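Local coordinates for protein TudS (PDB 6Z96) that removes sulfur from thiouracil without net redox chemistry, using a [4Fe-4S] cluster that probably takes up the sulfur as a [4Fe-5S] intermediate, at residues P55-Q60 and V64-G69. Residues are numbered along the deposited sequence; the frame is centred on the assembly and turned at random.
Sequences PPAERQ and VVTESG. With EDO (1,2-ethanediol), chain E.
Glu58 and Val65 form the hydrogen-bonded pair of a two-stranded antiparallel beta hairpin at the surface of the desulfidase, with strand 57-60 leading into strand 63-66. Glu58 N donates to Val65 O over 2.9 Å, and Val65 N returns a bond to Glu58 O at 3.0 Å, with an N-H...O angle of 169°. The short strand axes run at 139°, a clear departure from strict antiparallelism.

On the face bearing Val65, Gln60 crosses the valine at about a right angle. Its chain is extended beyond CG, which carries the amide across CG2 of Val65, with Gln60 CD only 3.5 Å from that methyl. NE2 of Gln60 also bonds to Gly112 O, which helps hold the amide there; Glu58, on this face as well, reaches Phe114 N through OE2.

Ala57, Arg59, Val64 and Thr66 share the other face. Val64 turns CG1 anti to its own N (chi1 -175°), bringing this methyl to 3.9 Å from Ala57 CB. Thr66 and Pro55 meet obliquely, Thr66 CG2 lying 4.0 Å from Pro55 CB. A 1,2-ethanediol, probably from the crystallisation liquor, bonds to Pro55 O and to Glu45 of the cluster and H2S pocket, placing this end of the hairpin beside that site. Where the strands part, one water bridges the segments, donating to Pro56 O at 2.7 Å and accepting from Glu67 N at 2.9 Å.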
loop_
_atom_site.group_PDB
_atom_site.type_symbol
_atom_site.label_atom_id
_atom_site.label_comp_id
_atom_site.label_asym_id
_atom_site.label_seq_id
_atom_site.Cartn_x
_atom_site.Cartn_y
_atom_site.Cartn_z
ATOM N N PRO A 55 13.253 1.803 -11.136
ATOM C CA PRO A 55 12.747 2.929 -11.942
ATOM C C PRO A 55 11.298 3.223 -11.596
ATOM O O PRO A 55 10.535 2.299 -11.274
ATOM C CB PRO A 55 12.855 2.419 -13.388
ATOM C CG PRO A 55 13.616 1.150 -13.346
ATOM C CD PRO A 55 13.555 0.609 -11.949
ATOM N N PRO A 56 10.864 4.481 -11.768
ATOM C CA PRO A 56 9.436 4.783 -11.582
ATOM C C PRO A 56 8.581 3.978 -12.547
ATOM O O PRO A 56 9.017 3.661 -13.658
ATOM C CB PRO A 56 9.335 6.272 -11.931
ATOM C CG PRO A 56 10.730 6.803 -11.823
ATOM C CD PRO A 56 11.642 5.679 -12.165
ATOM N N ALA A 57 7.414 3.598 -12.098
ATOM C CA ALA A 57 6.495 2.828 -12.943
ATOM C C ALA A 57 5.109 3.370 -12.814
ATOM O O ALA A 57 4.754 3.976 -11.794
ATOM C CB ALA A 57 6.521 1.357 -12.556
ATOM N N GLU A 58 4.310 3.193 -13.869
ATOM C CA GLU A 58 2.927 3.645 -13.855
ATOM C C GLU A 58 2.028 2.554 -14.416
ATOM O O GLU A 58 2.449 1.745 -15.253
ATOM C CB GLU A 58 2.730 4.954 -14.668
ATOM C CG GLU A 58 3.513 6.115 -14.067
ATOM C CD GLU A 58 3.372 7.514 -14.644
ATOM O OE1 GLU A 58 4.118 8.395 -14.159
ATOM O OE2 GLU A 58 2.521 7.758 -15.526
ATOM N N ARG A 59 0.773 2.556 -13.966
ATOM C CA ARG A 59 -0.190 1.613 -14.532
ATOM C C ARG A 59 -0.573 2.077 -15.929
ATOM O O ARG A 59 -0.654 3.281 -16.203
ATOM C CB ARG A 59 -1.460 1.560 -13.676
ATOM C CG ARG A 59 -1.216 0.985 -12.285
ATOM C CD ARG A 59 -2.540 0.680 -11.605
ATOM N NE ARG A 59 -3.210 -0.411 -12.323
ATOM C CZ ARG A 59 -4.260 -1.076 -11.862
ATOM N NH1 ARG A 59 -4.794 -0.756 -10.683
ATOM N NH2 ARG A 59 -4.805 -2.048 -12.587
ATOM N N GLN A 60 -0.832 1.120 -16.812
ATOM C CA GLN A 60 -1.398 1.372 -18.134
ATOM C C GLN A 60 -2.458 0.298 -18.207
ATOM O O GLN A 60 -2.196 -0.811 -18.674
ATOM C CB GLN A 60 -0.345 1.239 -19.229
ATOM C CG GLN A 60 0.676 2.371 -19.159
ATOM C CD GLN A 60 1.632 2.368 -20.322
ATOM O OE1 GLN A 60 1.817 1.359 -21.014
ATOM N NE2 GLN A 60 2.309 3.491 -20.527
ATOM N N VAL A 64 1.695 -2.743 -15.798
ATOM C CA VAL A 64 2.479 -1.764 -15.032
ATOM C C VAL A 64 3.817 -1.731 -15.752
ATOM O O VAL A 64 4.401 -2.792 -16.033
ATOM C CB VAL A 64 2.672 -2.116 -13.554
ATOM C CG1 VAL A 64 3.387 -0.949 -12.847
ATOM C CG2 VAL A 64 1.316 -2.399 -12.884
ATOM N N VAL A 65 4.220 -0.532 -16.187
ATOM C CA VAL A 65 5.438 -0.422 -16.983
ATOM C C VAL A 65 6.325 0.711 -16.484
ATOM O O VAL A 65 5.847 1.650 -15.837
ATOM C CB VAL A 65 5.099 -0.173 -18.481
ATOM C CG1 VAL A 65 4.188 -1.254 -19.038
ATOM C CG2 VAL A 65 4.491 1.216 -18.679
ATOM N N THR A 66 7.604 0.639 -16.842
ATOM C CA THR A 66 8.511 1.751 -16.558
ATOM C C THR A 66 8.507 2.699 -17.796
ATOM O O THR A 66 7.963 2.350 -18.846
ATOM C CB THR A 66 9.913 1.233 -16.270
ATOM O OG1 THR A 66 10.490 0.700 -17.467
ATOM C CG2 THR A 66 9.938 0.229 -15.139
ATOM N N GLU A 67 9.150 3.893 -17.678
ATOM C CA GLU A 67 9.179 4.835 -18.806
ATOM C C GLU A 67 9.882 4.260 -20.033
ATOM O O GLU A 67 9.524 4.599 -21.165
ATOM C CB GLU A 67 9.837 6.153 -18.391
ATOM C CG GLU A 67 9.529 7.276 -19.363
ATOM C CD GLU A 67 10.063 8.635 -18.967
ATOM O OE1 GLU A 67 10.539 8.782 -17.818
ATOM O OE2 GLU A 67 9.995 9.559 -19.809
ATOM N N SER A 68 10.854 3.368 -19.821
ATOM C CA SER A 68 11.550 2.718 -20.935
ATOM C C SER A 68 10.720 1.606 -21.615
ATOM O O SER A 68 11.164 1.029 -22.609
ATOM C CB SER A 68 12.871 2.132 -20.458
ATOM O OG SER A 68 12.659 0.986 -19.647
ATOM N N GLY A 69 9.563 1.273 -21.053
ATOM C CA GLY A 69 8.707 0.240 -21.616
ATOM C C GLY A 69 8.870 -1.136 -21.003
ATOM O O GLY A 69 8.210 -2.071 -21.453
HETATM C C1 EDO E . 8.443 1.338 -9.075
HETATM O O1 EDO E . 7.102 1.625 -8.706
HETATM C C2 EDO E . 8.565 0.028 -9.757
HETATM O O2 EDO E . 9.829 -0.154 -10.394
HETATM O O HOH W 1 10.720 4.816 -15.397
#